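Local coordinates for protein DNA gyrase, B subunit, truncated (Myxococcus xanthus, PDB 3CWV) that probably takes part in the ATP-dependent breakage, passage and rejoining of double-stranded DNA as a GyrB-family subunit of a type II topoisomerase, at residues Asn14-Pro19 with Ser105-Ser110; Ser109-Val114 with His156-Ala161; Gln211-Leu216 with Thr301-Val306; Val228-Thr233 with Cys241-Cys246; Phe256-Arg261 with Gly308-Met313. All blocks are in the same frame, centred on the assembly; numbering follows the deposited sequence.

Interaction 1: Asn14-Pro19 with Ser105-Ser110; sequences NVRKRP and SLALSS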
# COMPACT_ATOMS: atom_id res chain seq x y z
N ASN A 14 4.55 3.00 26.44
CA ASN A 14 3.29 3.69 26.11
C ASN A 14 2.42 2.88 25.17
O ASN A 14 1.21 2.78 25.36
CB ASN A 14 3.55 5.04 25.45
CG ASN A 14 4.02 6.09 26.44
OD1 ASN A 14 4.16 5.83 27.64
ND2 ASN A 14 4.27 7.29 25.94
N VAL A 15 3.04 2.31 24.14
CA VAL A 15 2.29 1.46 23.21
C VAL A 15 1.79 0.19 23.90
O VAL A 15 0.64 -0.22 23.71
CB VAL A 15 3.15 1.09 21.97
CG1 VAL A 15 2.41 0.11 21.07
CG2 VAL A 15 3.48 2.36 21.17
N ARG A 16 2.67 -0.45 24.68
CA ARG A 16 2.29 -1.71 25.36
C ARG A 16 1.20 -1.48 26.42
O ARG A 16 0.47 -2.41 26.74
CB ARG A 16 3.49 -2.36 26.03
CG ARG A 16 4.51 -2.91 25.00
CD ARG A 16 5.62 -3.73 25.68
NE ARG A 16 5.14 -4.93 26.37
CZ ARG A 16 5.02 -6.15 25.86
NH1 ARG A 16 5.26 -6.41 24.56
NH2 ARG A 16 4.59 -7.13 26.66
N LYS A 17 1.13 -0.27 26.95
CA LYS A 17 0.13 0.05 27.99
C LYS A 17 -1.28 0.15 27.44
O LYS A 17 -2.24 -0.26 28.10
CB LYS A 17 0.51 1.32 28.73
CG LYS A 17 -0.18 1.40 30.14
CD LYS A 17 -0.32 2.82 30.59
CE LYS A 17 -1.13 2.88 31.93
NZ LYS A 17 -0.90 4.25 32.47
N ARG A 18 -1.43 0.69 26.23
CA ARG A 18 -2.74 0.80 25.58
C ARG A 18 -2.67 0.37 24.11
O ARG A 18 -2.83 1.19 23.22
CB ARG A 18 -3.28 2.24 25.71
CG ARG A 18 -3.16 2.80 27.12
CD ARG A 18 -4.06 4.01 27.33
NE ARG A 18 -5.42 3.59 27.65
CZ ARG A 18 -6.40 4.43 27.97
NH1 ARG A 18 -6.16 5.73 28.03
NH2 ARG A 18 -7.60 3.95 28.24
N PRO A 19 -2.44 -0.94 23.86
CA PRO A 19 -2.19 -1.47 22.51
C PRO A 19 -3.27 -1.13 21.51
O PRO A 19 -2.93 -0.75 20.41
CB PRO A 19 -2.13 -2.98 22.71
CG PRO A 19 -1.93 -3.22 24.15
CD PRO A 19 -2.44 -2.00 24.88
N SER A 105 4.55 -2.48 15.81
CA SER A 105 4.69 -3.91 15.57
C SER A 105 5.75 -4.50 16.47
O SER A 105 5.56 -5.58 17.04
CB SER A 105 4.99 -4.22 14.11
OG SER A 105 3.94 -3.73 13.29
N LEU A 106 6.87 -3.80 16.60
CA LEU A 106 7.94 -4.26 17.48
C LEU A 106 7.53 -4.19 18.95
O LEU A 106 7.73 -5.16 19.70
CB LEU A 106 9.20 -3.40 17.30
CG LEU A 106 9.83 -3.41 15.90
CD1 LEU A 106 11.05 -2.45 15.86
CD2 LEU A 106 10.21 -4.80 15.49
N ALA A 107 6.95 -3.06 19.37
CA ALA A 107 6.52 -2.91 20.77
C ALA A 107 5.57 -4.02 21.21
O ALA A 107 5.62 -4.48 22.36
CB ALA A 107 5.81 -1.52 21.02
N LEU A 108 4.68 -4.42 20.30
CA LEU A 108 3.63 -5.40 20.64
C LEU A 108 3.99 -6.85 20.30
O LEU A 108 3.10 -7.69 20.11
CB LEU A 108 2.30 -5.01 19.96
CG LEU A 108 1.79 -3.61 20.39
CD1 LEU A 108 0.49 -3.24 19.71
CD2 LEU A 108 1.70 -3.45 21.94
N SER A 109 5.29 -7.12 20.19
CA SER A 109 5.79 -8.48 20.04
C SER A 109 6.32 -8.98 21.40
O SER A 109 6.69 -8.18 22.24
CB SER A 109 6.90 -8.53 18.96
OG SER A 109 8.03 -7.74 19.37
N SER A 110 6.29 -10.30 21.64
CA SER A 110 6.96 -10.85 22.82
C SER A 110 8.45 -11.01 22.50
O SER A 110 9.28 -10.97 23.39
CB SER A 110 6.39 -12.22 23.22
OG SER A 110 6.41 -13.12 22.15
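The polar grip comes from Arg16, whose NH1 donates to Ala107 O over 2.9 Å with an N-H...O angle of 161°. The carbonyl oxygen lies at the edge of the guanidinium, near its plane, and the donor sits in the carbonyl plane, a well-aimed bond. Ala107 ends helix 102-107, where carbonyls lose their partners within the helix, and a long arginine can supply the missing N-H. Arg16 CG passes 3.3 Å from Ala107 O, and the bend at chi3 (63°) then turns the guanidinium in to the same oxygen. Ser109 O lies 3.2 Å from the same NH1, and NH2 forms a salt bridge with Asp160.

The apolar contacts fill the space between the two helix ends. Val15 CG1 meets Ala107 CB at 3.8 Å and Leu108 CD2 at 3.7 Å, the valine and leucine side chains crossing nearly at right angles. Alanine suits this place because its single methyl lets the valine come close. From the turn after helix 11-17, Pro19 CB touches Leu108 CD2 at 3.9 Å. Leu34 and Ile163 also pack against Leu108.

One arginine thus links the end of helix 102-107 to Asp160, which probably balances its charge, while Val15, Ala107, Leu108 and Pro19 pack their aliphatic groups together beside it.

Interaction 2: Ser109-Val114 with His156-Ala161; sequences SSRYQV and HFVPDA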
# COMPACT_ATOMS: atom_id res chain seq x y z
N SER A 109 5.29 -7.12 20.19
CA SER A 109 5.79 -8.48 20.04
C SER A 109 6.32 -8.98 21.40
O SER A 109 6.69 -8.18 22.24
CB SER A 109 6.90 -8.53 18.96
OG SER A 109 8.03 -7.74 19.37
N SER A 110 6.29 -10.30 21.64
CA SER A 110 6.96 -10.85 22.82
C SER A 110 8.45 -11.01 22.50
O SER A 110 9.28 -10.97 23.39
CB SER A 110 6.39 -12.22 23.22
OG SER A 110 6.41 -13.12 22.15
N ARG A 111 8.75 -11.19 21.23
CA ARG A 111 10.15 -11.26 20.80
C ARG A 111 10.26 -10.87 19.36
O ARG A 111 9.33 -11.09 18.59
CB ARG A 111 10.69 -12.70 20.97
CG ARG A 111 9.88 -13.79 20.32
CD ARG A 111 10.30 -15.15 20.93
NE ARG A 111 9.56 -16.30 20.40
CZ ARG A 111 8.31 -16.63 20.75
NH1 ARG A 111 7.63 -15.86 21.59
NH2 ARG A 111 7.75 -17.71 20.23
N TYR A 112 11.44 -10.35 18.99
CA TYR A 112 11.73 -10.10 17.61
C TYR A 112 13.21 -10.26 17.29
O TYR A 112 14.05 -10.35 18.19
CB TYR A 112 11.25 -8.72 17.17
CG TYR A 112 11.88 -7.48 17.77
CD1 TYR A 112 11.14 -6.65 18.62
CD2 TYR A 112 13.18 -7.07 17.43
CE1 TYR A 112 11.68 -5.47 19.12
CE2 TYR A 112 13.71 -5.88 17.93
CZ TYR A 112 12.95 -5.10 18.77
OH TYR A 112 13.45 -3.92 19.26
N GLN A 113 13.49 -10.29 16.01
CA GLN A 113 14.88 -10.31 15.52
C GLN A 113 14.95 -9.47 14.28
O GLN A 113 14.18 -9.68 13.34
CB GLN A 113 15.31 -11.74 15.23
CG GLN A 113 16.70 -11.82 14.60
CD GLN A 113 17.17 -13.26 14.43
OE1 GLN A 113 17.02 -14.06 15.34
NE2 GLN A 113 17.74 -13.58 13.25
N VAL A 114 15.86 -8.50 14.27
CA VAL A 114 16.02 -7.69 13.09
C VAL A 114 17.45 -7.94 12.53
O VAL A 114 18.40 -7.87 13.27
CB VAL A 114 15.86 -6.20 13.45
CG1 VAL A 114 16.20 -5.28 12.28
CG2 VAL A 114 14.40 -5.92 13.91
N HIS A 156 11.70 -9.94 11.92
CA HIS A 156 10.96 -11.18 12.22
C HIS A 156 10.39 -10.97 13.61
O HIS A 156 11.12 -10.59 14.50
CB HIS A 156 11.92 -12.37 12.26
CG HIS A 156 11.29 -13.62 12.80
ND1 HIS A 156 11.32 -13.97 14.13
CD2 HIS A 156 10.58 -14.59 12.18
CE1 HIS A 156 10.70 -15.12 14.30
NE2 HIS A 156 10.25 -15.53 13.12
N PHE A 157 9.09 -11.23 13.82
CA PHE A 157 8.52 -10.99 15.14
C PHE A 157 7.37 -11.94 15.43
O PHE A 157 6.82 -12.58 14.53
CB PHE A 157 8.07 -9.53 15.34
CG PHE A 157 6.83 -9.16 14.57
CD1 PHE A 157 5.59 -9.13 15.20
CD2 PHE A 157 6.90 -8.86 13.22
CE1 PHE A 157 4.43 -8.80 14.47
CE2 PHE A 157 5.75 -8.53 12.49
CZ PHE A 157 4.51 -8.52 13.11
N VAL A 158 7.05 -12.03 16.72
CA VAL A 158 5.97 -12.86 17.23
C VAL A 158 5.02 -11.97 18.04
O VAL A 158 5.39 -11.46 19.09
CB VAL A 158 6.53 -13.99 18.15
CG1 VAL A 158 5.39 -14.91 18.63
CG2 VAL A 158 7.61 -14.81 17.39
N PRO A 159 3.79 -11.78 17.54
CA PRO A 159 2.82 -10.98 18.28
C PRO A 159 2.74 -11.52 19.70
O PRO A 159 2.71 -12.74 19.89
CB PRO A 159 1.51 -11.24 17.52
CG PRO A 159 1.99 -11.42 16.08
CD PRO A 159 3.24 -12.28 16.27
N ASP A 160 2.69 -10.61 20.67
CA ASP A 160 2.76 -10.97 22.08
C ASP A 160 1.48 -11.71 22.49
O ASP A 160 0.37 -11.12 22.49
CB ASP A 160 2.94 -9.70 22.90
CG ASP A 160 3.39 -9.97 24.33
OD1 ASP A 160 2.85 -10.91 24.98
OD2 ASP A 160 4.34 -9.29 24.78
N ALA A 161 1.63 -12.98 22.88
CA ALA A 161 0.48 -13.79 23.30
C ALA A 161 -0.20 -13.32 24.60
O ALA A 161 -1.31 -13.76 24.90
CB ALA A 161 0.89 -15.26 23.43
O HOH W 1 3.95 -14.24 22.01
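Two antiparallel neighbours of the large mixed sheet, strands 109-118 and 151-159, are joined here where the chain leaves helix 102-107 and turns a corner at Ser110; the sheet is consistent with the GHKL-type ATPase domain of GyrB-family proteins. Gln113 and His156 form a hydrogen-bonded pair: Gln113 N donates to His156 O at 2.8 Å, and His156 N returns a bond to Gln113 O at 2.9 Å. Tyr112 and Phe157 follow as a non-hydrogen-bonded pair, CB to CB 3.8 Å, their side chains on one face; Phe157 continues onto Leu34 and Leu38 of helix 28-47, a buried place that suits an aromatic ring. The opposite face carries Arg111 and Val158. With CG lodged between the backbone N and the carbonyl carbon (chi1 53°), the extended arginine chain passes over the valine, and Val158 CG2 sits 3.8 Å above the centre of the guanidinium plane.

At the corner, Ser110 N donates to Val158 O at 2.9 Å. Beside it lies the carboxylate already engaged by Arg16, whose OD1 is bonded to Thr162 OG1. With an alanine in place of Asp160, Arg16 would probably lose its charge partner and Thr162 its bond, and the guanidinium could shift. At the end of strand 151-159 a water bridges the corner: it lies 2.7 Å from Ser110 OG, accepts from Ala161 N and donates to Pro159 O at 2.9 Å.

Interaction 3: Gln211-Leu216 with Thr301-Val306; sequences QWAHVL and TAIVAV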
# COMPACT_ATOMS: atom_id res chain seq x y z
N GLN A 211 -2.83 -3.28 -14.75
CA GLN A 211 -2.65 -4.71 -14.81
C GLN A 211 -3.58 -5.37 -13.80
O GLN A 211 -4.18 -6.41 -14.09
CB GLN A 211 -1.18 -5.07 -14.61
CG GLN A 211 -0.86 -6.56 -14.68
CD GLN A 211 0.61 -6.81 -14.90
OE1 GLN A 211 1.42 -5.89 -14.85
NE2 GLN A 211 0.98 -8.06 -15.17
N TRP A 212 -3.75 -4.74 -12.64
CA TRP A 212 -4.60 -5.23 -11.56
C TRP A 212 -6.08 -5.20 -11.94
O TRP A 212 -6.84 -6.10 -11.57
CB TRP A 212 -4.39 -4.38 -10.29
CG TRP A 212 -5.08 -4.88 -9.02
CD1 TRP A 212 -5.49 -6.16 -8.76
CD2 TRP A 212 -5.36 -4.11 -7.83
NE1 TRP A 212 -6.05 -6.22 -7.50
CE2 TRP A 212 -5.98 -4.99 -6.91
CE3 TRP A 212 -5.16 -2.78 -7.46
CZ2 TRP A 212 -6.41 -4.57 -5.65
CZ3 TRP A 212 -5.58 -2.36 -6.21
CH2 TRP A 212 -6.20 -3.26 -5.31
N ALA A 213 -6.49 -4.15 -12.64
CA ALA A 213 -7.88 -4.03 -13.08
C ALA A 213 -8.24 -5.17 -14.05
O ALA A 213 -9.34 -5.75 -13.96
CB ALA A 213 -8.13 -2.67 -13.73
N HIS A 214 -7.32 -5.50 -14.94
CA HIS A 214 -7.49 -6.63 -15.85
C HIS A 214 -7.73 -7.90 -15.05
O HIS A 214 -8.68 -8.65 -15.32
CB HIS A 214 -6.27 -6.85 -16.74
CG HIS A 214 -6.22 -8.23 -17.34
ND1 HIS A 214 -6.96 -8.58 -18.45
CD2 HIS A 214 -5.59 -9.35 -16.93
CE1 HIS A 214 -6.76 -9.86 -18.72
NE2 HIS A 214 -5.93 -10.35 -17.81
N VAL A 215 -6.86 -8.14 -14.08
CA VAL A 215 -6.99 -9.28 -13.18
C VAL A 215 -8.37 -9.34 -12.56
O VAL A 215 -9.03 -10.39 -12.61
CB VAL A 215 -5.91 -9.27 -12.06
CG1 VAL A 215 -6.23 -10.29 -10.98
CG2 VAL A 215 -4.54 -9.54 -12.65
N LEU A 216 -8.81 -8.22 -11.97
CA LEU A 216 -10.09 -8.16 -11.25
C LEU A 216 -11.29 -8.39 -12.14
O LEU A 216 -12.37 -8.72 -11.65
CB LEU A 216 -10.25 -6.81 -10.55
CG LEU A 216 -9.31 -6.51 -9.37
CD1 LEU A 216 -9.17 -5.00 -9.21
CD2 LEU A 216 -9.85 -7.17 -8.11
N THR A 301 -15.10 -1.34 -13.42
CA THR A 301 -14.12 -1.56 -12.36
C THR A 301 -13.10 -0.43 -12.52
O THR A 301 -12.42 -0.32 -13.55
CB THR A 301 -13.45 -2.95 -12.46
OG1 THR A 301 -14.44 -3.98 -12.34
CG2 THR A 301 -12.39 -3.15 -11.34
N ALA A 302 -13.02 0.44 -11.51
CA ALA A 302 -12.12 1.60 -11.55
C ALA A 302 -11.24 1.62 -10.29
O ALA A 302 -11.69 1.29 -9.18
CB ALA A 302 -12.92 2.90 -11.68
N ILE A 303 -9.97 1.98 -10.48
CA ILE A 303 -9.03 2.08 -9.38
C ILE A 303 -8.33 3.43 -9.49
O ILE A 303 -7.85 3.80 -10.58
CB ILE A 303 -7.97 0.95 -9.43
CG1 ILE A 303 -8.64 -0.43 -9.50
CG2 ILE A 303 -7.03 1.04 -8.20
CD1 ILE A 303 -7.69 -1.55 -9.88
N VAL A 304 -8.28 4.17 -8.38
CA VAL A 304 -7.65 5.49 -8.33
C VAL A 304 -6.70 5.56 -7.11
O VAL A 304 -7.15 5.45 -5.99
CB VAL A 304 -8.71 6.62 -8.20
CG1 VAL A 304 -8.00 7.98 -8.10
CG2 VAL A 304 -9.74 6.59 -9.39
N ALA A 305 -5.40 5.74 -7.34
CA ALA A 305 -4.41 5.71 -6.27
C ALA A 305 -3.58 6.99 -6.33
O ALA A 305 -3.00 7.30 -7.37
CB ALA A 305 -3.47 4.49 -6.40
N VAL A 306 -3.53 7.73 -5.22
CA VAL A 306 -2.65 8.90 -5.16
C VAL A 306 -1.54 8.58 -4.18
O VAL A 306 -1.73 7.81 -3.25
CB VAL A 306 -3.43 10.20 -4.82
CG1 VAL A 306 -4.08 10.11 -3.44
CG2 VAL A 306 -2.51 11.45 -4.94
O HOH W 2 -14.30 -6.00 -10.69
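Thr301 OG1 holds a water at 2.6 Å, and the same water makes a weak, long bond of 3.5 Å to Leu216 O, bridging the strand to the helix. The threonine hydroxyl thus gains a polar partner at the margin of a contact that is otherwise apolar.

The packing centres on Ile303 CD1, a methyl touched by three side chains of the helix. Trp212 CE3 approaches it obliquely at 3.7 Å, Leu216 CD1 at 3.8 Å and Ala213 CB at 4.0 Å. Ile303 puts CG1 opposite the carbonyl carbon (chi1 -54°), which carries CD1 out to the helix, while its branch CG2 lies 4.2 Å from Trp212 CZ3. A branched isoleucine can therefore meet both the indole and the aliphatic groups. Within the helix, Leu216 CD1 lies 3.7 Å above one face of the Trp212 ring, toward its rim, and probably limits its rotation. The small Ala213 lets the backbone come near the sheet, its CA only 6.7 Å from that of Thr301.

The 211-216 helix segment runs at 151° to the 301-306 strand segment and rests on one face of the five-stranded sheet. There the indole also meets Leu254 of strand 252-257, and Glu180 and Ala183 of helix 171-184.

Interaction 4: Val228-Thr233 with Cys241-Cys246; sequences VVFDFT and CALQWC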
# COMPACT_ATOMS: atom_id res chain seq x y z
N VAL A 228 -8.43 1.60 -19.60
CA VAL A 228 -8.03 3.00 -19.76
C VAL A 228 -7.13 3.36 -18.59
O VAL A 228 -7.48 3.10 -17.45
CB VAL A 228 -9.24 3.94 -19.77
CG1 VAL A 228 -8.78 5.40 -19.91
CG2 VAL A 228 -10.20 3.58 -20.89
N VAL A 229 -5.96 3.96 -18.86
CA VAL A 229 -4.99 4.20 -17.80
C VAL A 229 -4.44 5.62 -17.84
O VAL A 229 -4.31 6.22 -18.91
CB VAL A 229 -3.79 3.21 -17.86
CG1 VAL A 229 -4.29 1.79 -17.91
CG2 VAL A 229 -2.92 3.47 -19.08
N PHE A 230 -4.12 6.16 -16.66
CA PHE A 230 -3.42 7.44 -16.52
C PHE A 230 -2.38 7.31 -15.43
O PHE A 230 -2.55 6.53 -14.49
CB PHE A 230 -4.40 8.56 -16.17
CG PHE A 230 -5.49 8.75 -17.18
CD1 PHE A 230 -5.21 9.34 -18.41
CD2 PHE A 230 -6.78 8.34 -16.91
CE1 PHE A 230 -6.21 9.53 -19.35
CE2 PHE A 230 -7.78 8.52 -17.85
CZ PHE A 230 -7.49 9.11 -19.07
N ASP A 231 -1.27 8.03 -15.59
CA ASP A 231 -0.24 8.06 -14.57
C ASP A 231 0.42 9.41 -14.74
O ASP A 231 1.06 9.64 -15.76
CB ASP A 231 0.80 6.95 -14.81
CG ASP A 231 1.93 6.95 -13.78
OD1 ASP A 231 1.91 7.73 -12.79
OD2 ASP A 231 2.86 6.14 -13.98
N PHE A 232 0.26 10.29 -13.76
CA PHE A 232 0.89 11.61 -13.84
C PHE A 232 1.20 12.16 -12.45
O PHE A 232 0.75 11.61 -11.45
CB PHE A 232 0.02 12.59 -14.62
CG PHE A 232 -1.29 12.93 -13.95
CD1 PHE A 232 -1.44 14.13 -13.26
CD2 PHE A 232 -2.37 12.07 -14.02
CE1 PHE A 232 -2.63 14.43 -12.63
CE2 PHE A 232 -3.56 12.38 -13.40
CZ PHE A 232 -3.69 13.56 -12.71
N THR A 233 1.96 13.25 -12.40
CA THR A 233 2.36 13.86 -11.14
C THR A 233 1.91 15.33 -11.11
O THR A 233 2.01 16.05 -12.12
CB THR A 233 3.87 13.71 -10.91
OG1 THR A 233 4.19 12.32 -10.83
CG2 THR A 233 4.32 14.39 -9.62
N CYS A 241 -4.37 5.74 -12.30
CA CYS A 241 -5.76 5.44 -12.44
C CYS A 241 -5.95 4.36 -13.53
O CYS A 241 -5.21 4.33 -14.51
CB CYS A 241 -6.49 6.73 -12.81
SG CYS A 241 -8.19 6.52 -13.16
N ALA A 242 -6.91 3.46 -13.32
CA ALA A 242 -7.29 2.47 -14.35
C ALA A 242 -8.80 2.32 -14.38
O ALA A 242 -9.44 2.25 -13.33
CB ALA A 242 -6.64 1.13 -14.08
N LEU A 243 -9.38 2.25 -15.58
CA LEU A 243 -10.82 2.03 -15.72
C LEU A 243 -11.09 0.89 -16.72
O LEU A 243 -10.50 0.84 -17.80
CB LEU A 243 -11.55 3.31 -16.18
CG LEU A 243 -11.41 4.57 -15.30
CD1 LEU A 243 -10.29 5.45 -15.83
CD2 LEU A 243 -12.72 5.35 -15.33
N GLN A 244 -12.02 0.02 -16.37
CA GLN A 244 -12.30 -1.16 -17.19
C GLN A 244 -13.79 -1.46 -17.12
O GLN A 244 -14.30 -1.77 -16.04
CB GLN A 244 -11.49 -2.37 -16.69
CG GLN A 244 -11.81 -3.67 -17.44
CD GLN A 244 -11.37 -3.60 -18.89
OE1 GLN A 244 -10.19 -3.47 -19.17
NE2 GLN A 244 -12.33 -3.64 -19.81
N TRP A 245 -14.46 -1.36 -18.27
CA TRP A 245 -15.87 -1.66 -18.39
C TRP A 245 -16.06 -3.08 -18.89
O TRP A 245 -15.32 -3.55 -19.75
CB TRP A 245 -16.55 -0.69 -19.35
CG TRP A 245 -16.86 0.65 -18.76
CD1 TRP A 245 -17.98 1.00 -18.06
CD2 TRP A 245 -16.06 1.82 -18.85
NE1 TRP A 245 -17.93 2.32 -17.71
CE2 TRP A 245 -16.75 2.85 -18.17
CE3 TRP A 245 -14.81 2.10 -19.42
CZ2 TRP A 245 -16.24 4.14 -18.06
CZ3 TRP A 245 -14.31 3.39 -19.30
CH2 TRP A 245 -15.02 4.38 -18.62
N CYS A 246 -17.07 -3.73 -18.33
CA CYS A 246 -17.46 -5.08 -18.69
C CYS A 246 -18.97 -5.04 -18.87
O CYS A 246 -19.62 -4.09 -18.44
CB CYS A 246 -17.08 -6.07 -17.58
SG CYS A 246 -15.31 -6.16 -17.24
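Val228 starts its contact at CB, which lies 4.3 Å from Leu243 CB and 3.9 Å from Leu243 O. Its branch CG2, set opposite the carbonyl carbon, reaches the edge of the Trp245 ring, 4.4 Å from CZ3 and near the ring plane. Such a compact, beta-branched residue suits a buried strand position beside Leu243 and the edge of Trp245; Leu343 of helix 328-345 touches it as well. The indole's own N-H is bound to Val296 O.

These residues belong to the beta hairpin of strands 228-234 and 237-245, whose first strand is an outermost one of the five-stranded sheet. Val228 and Leu243 form a hydrogen-bonded antiparallel pair, with both N-to-O distances, Val228 N to Leu243 O and Leu243 N to Val228 O, at 2.8 Å. Phe230 and Cys241 form the next such pair, Phe230 N to Cys241 O and Cys241 N to Phe230 O both 3.0 Å.

Between these pairs, Val229 and Ala242 turn to the other face, where they meet Ala210 and Val209 of helix 208-217. Along the face of Val228, the Phe230 ring has Cys241 SG at its edge, approaches Leu243 CD1 obliquely and makes an edge-to-face contact with Phe340.

Interaction 5: Phe256-Arg261 with Gly308-Met313; sequences FANAVR and GPRRQM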
# COMPACT_ATOMS: atom_id res chain seq x y z
N PHE A 256 -7.10 4.72 -3.15
CA PHE A 256 -6.01 4.60 -2.19
C PHE A 256 -5.29 5.93 -2.06
O PHE A 256 -5.23 6.68 -3.02
CB PHE A 256 -4.98 3.56 -2.67
CG PHE A 256 -5.55 2.19 -2.85
CD1 PHE A 256 -5.46 1.25 -1.84
CD2 PHE A 256 -6.21 1.85 -4.04
CE1 PHE A 256 -6.00 -0.03 -2.00
CE2 PHE A 256 -6.78 0.60 -4.21
CZ PHE A 256 -6.66 -0.35 -3.20
N ALA A 257 -4.73 6.20 -0.88
CA ALA A 257 -3.76 7.29 -0.73
C ALA A 257 -2.59 6.66 -0.03
O ALA A 257 -2.75 6.05 1.05
CB ALA A 257 -4.35 8.41 0.08
N ASN A 258 -1.41 6.75 -0.64
CA ASN A 258 -0.27 5.95 -0.21
C ASN A 258 -0.62 4.49 0.12
O ASN A 258 -0.24 3.97 1.20
CB ASN A 258 0.49 6.60 0.96
CG ASN A 258 1.34 7.78 0.51
OD1 ASN A 258 1.44 8.05 -0.67
ND2 ASN A 258 1.96 8.47 1.45
N ALA A 259 -1.33 3.85 -0.80
CA ALA A 259 -1.54 2.40 -0.72
C ALA A 259 -2.37 1.95 0.48
O ALA A 259 -2.46 0.76 0.76
CB ALA A 259 -0.19 1.61 -0.78
N VAL A 260 -2.96 2.91 1.20
CA VAL A 260 -4.01 2.58 2.16
C VAL A 260 -5.37 3.04 1.62
O VAL A 260 -5.51 4.13 1.04
CB VAL A 260 -3.76 3.16 3.56
CG1 VAL A 260 -2.49 2.55 4.19
CG2 VAL A 260 -3.68 4.68 3.52
N ARG A 261 -6.38 2.21 1.81
CA ARG A 261 -7.62 2.45 1.09
C ARG A 261 -8.35 3.64 1.68
O ARG A 261 -8.28 3.89 2.89
CB ARG A 261 -8.51 1.20 1.03
CG ARG A 261 -8.86 0.89 -0.42
CD ARG A 261 -9.69 -0.29 -0.56
NE ARG A 261 -11.07 0.07 -0.79
CZ ARG A 261 -12.05 -0.83 -0.83
NH1 ARG A 261 -11.74 -2.11 -0.65
NH2 ARG A 261 -13.30 -0.46 -1.03
N GLY A 308 2.34 10.24 -2.30
CA GLY A 308 3.20 11.40 -2.12
C GLY A 308 3.75 11.41 -0.69
O GLY A 308 3.48 10.48 0.09
N PRO A 309 4.49 12.47 -0.33
CA PRO A 309 5.00 12.56 1.05
C PRO A 309 3.85 12.37 2.05
O PRO A 309 2.77 12.93 1.84
CB PRO A 309 5.57 13.98 1.12
CG PRO A 309 5.97 14.29 -0.34
CD PRO A 309 4.86 13.65 -1.15
N ARG A 310 4.08 11.58 3.11
CA ARG A 310 3.01 11.28 4.12
C ARG A 310 2.36 12.55 4.67
O ARG A 310 1.14 12.59 4.94
CB ARG A 310 3.55 10.47 5.31
CG ARG A 310 3.93 9.00 5.06
CD ARG A 310 4.08 8.24 6.40
NE ARG A 310 4.48 6.83 6.27
CZ ARG A 310 5.74 6.39 6.22
NH1 ARG A 310 6.74 7.25 6.25
NH2 ARG A 310 6.02 5.09 6.14
N ARG A 311 3.19 13.58 4.87
CA ARG A 311 2.74 14.86 5.44
C ARG A 311 1.74 15.58 4.54
O ARG A 311 0.91 16.35 5.03
CB ARG A 311 3.93 15.79 5.68
CG ARG A 311 4.67 16.21 4.39
CD ARG A 311 5.55 17.43 4.59
NE ARG A 311 4.79 18.59 5.05
CZ ARG A 311 3.98 19.33 4.28
NH1 ARG A 311 3.81 19.03 2.99
NH2 ARG A 311 3.33 20.37 4.80
N GLN A 312 1.84 15.34 3.23
CA GLN A 312 0.96 15.94 2.23
C GLN A 312 -0.40 15.25 2.09
O GLN A 312 -1.30 15.79 1.46
CB GLN A 312 1.64 15.96 0.84
CG GLN A 312 2.68 17.09 0.65
CD GLN A 312 3.19 17.20 -0.79
OE1 GLN A 312 2.42 17.34 -1.74
NE2 GLN A 312 4.51 17.17 -0.95
N MET A 313 -0.54 14.05 2.65
CA MET A 313 -1.82 13.31 2.62
C MET A 313 -2.75 13.89 3.68
O MET A 313 -2.47 13.79 4.87
CB MET A 313 -1.61 11.83 2.90
CG MET A 313 -0.74 11.03 1.89
SD MET A 313 -1.41 10.97 0.20
CE MET A 313 -0.28 12.16 -0.55
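A chi1 of -76° sets Asn258 CG opposite its own carbonyl carbon, and a chi2 of -4° turns the amide so that both its ends face the backbone of Gly308. OD1 accepts from Gly308 N at 2.9 Å, the donor lying in the carbonyl plane and on a lone pair. ND2 in turn donates to Gly308 O at 2.9 Å, with the acceptor only 2° out of the amide plane. The two bonds close a ring between one side chain and one residue's backbone and fix the rotation of the amide. Asparagine suits the place because it carries donor and acceptor side by side. Gly308 is nearly fully extended, and a CB on it would clash with Pro309 CD.

Met313 brings CG to 3.7 Å from Asn258 ND2 and lays SD 3.9 Å from Ala257 CB. Arg310 CG lies at the margin, 4.1 Å from Asn258 ND2. A leucine in place of Asn258 would probably leave both Gly308 N and Gly308 O without these partners and let the loop shift on the hairpin.

Tyr43 and Arg47 of helix 28-47 also touch Asn258. The backbone of Asn258 takes the left-handed conformation of a type I' beta turn, which runs from Ala257 to Val260, joins strands 252-257 and 260-261, and is characteristic of tight two-residue beta hairpins.

Overall arrangement
The five contacts fall into two groups, one on each of the chain's two mixed sheets. Interactions 1 and 2, centres 10 Å apart, share Ser109 and Ser110 and are tied by the Arg16-Asp160 salt bridge at the end of two inner strands of the eight-stranded sheet. Interactions 3, 4 and 5 belong to the five-stranded sheet of the second domain, consistent with the GyrB transducer region. Its middle strand, 300-307, makes interaction 3 touch both others; along the chain, interaction 4 is nested inside interaction 3, and interaction 5 alternates with it. Interactions 1 and 4 have centres about 40 Å apart. Interaction 5, touching helix 28-47, lies where the domains meet, a junction that probably links ATP binding to the rest of the enzyme.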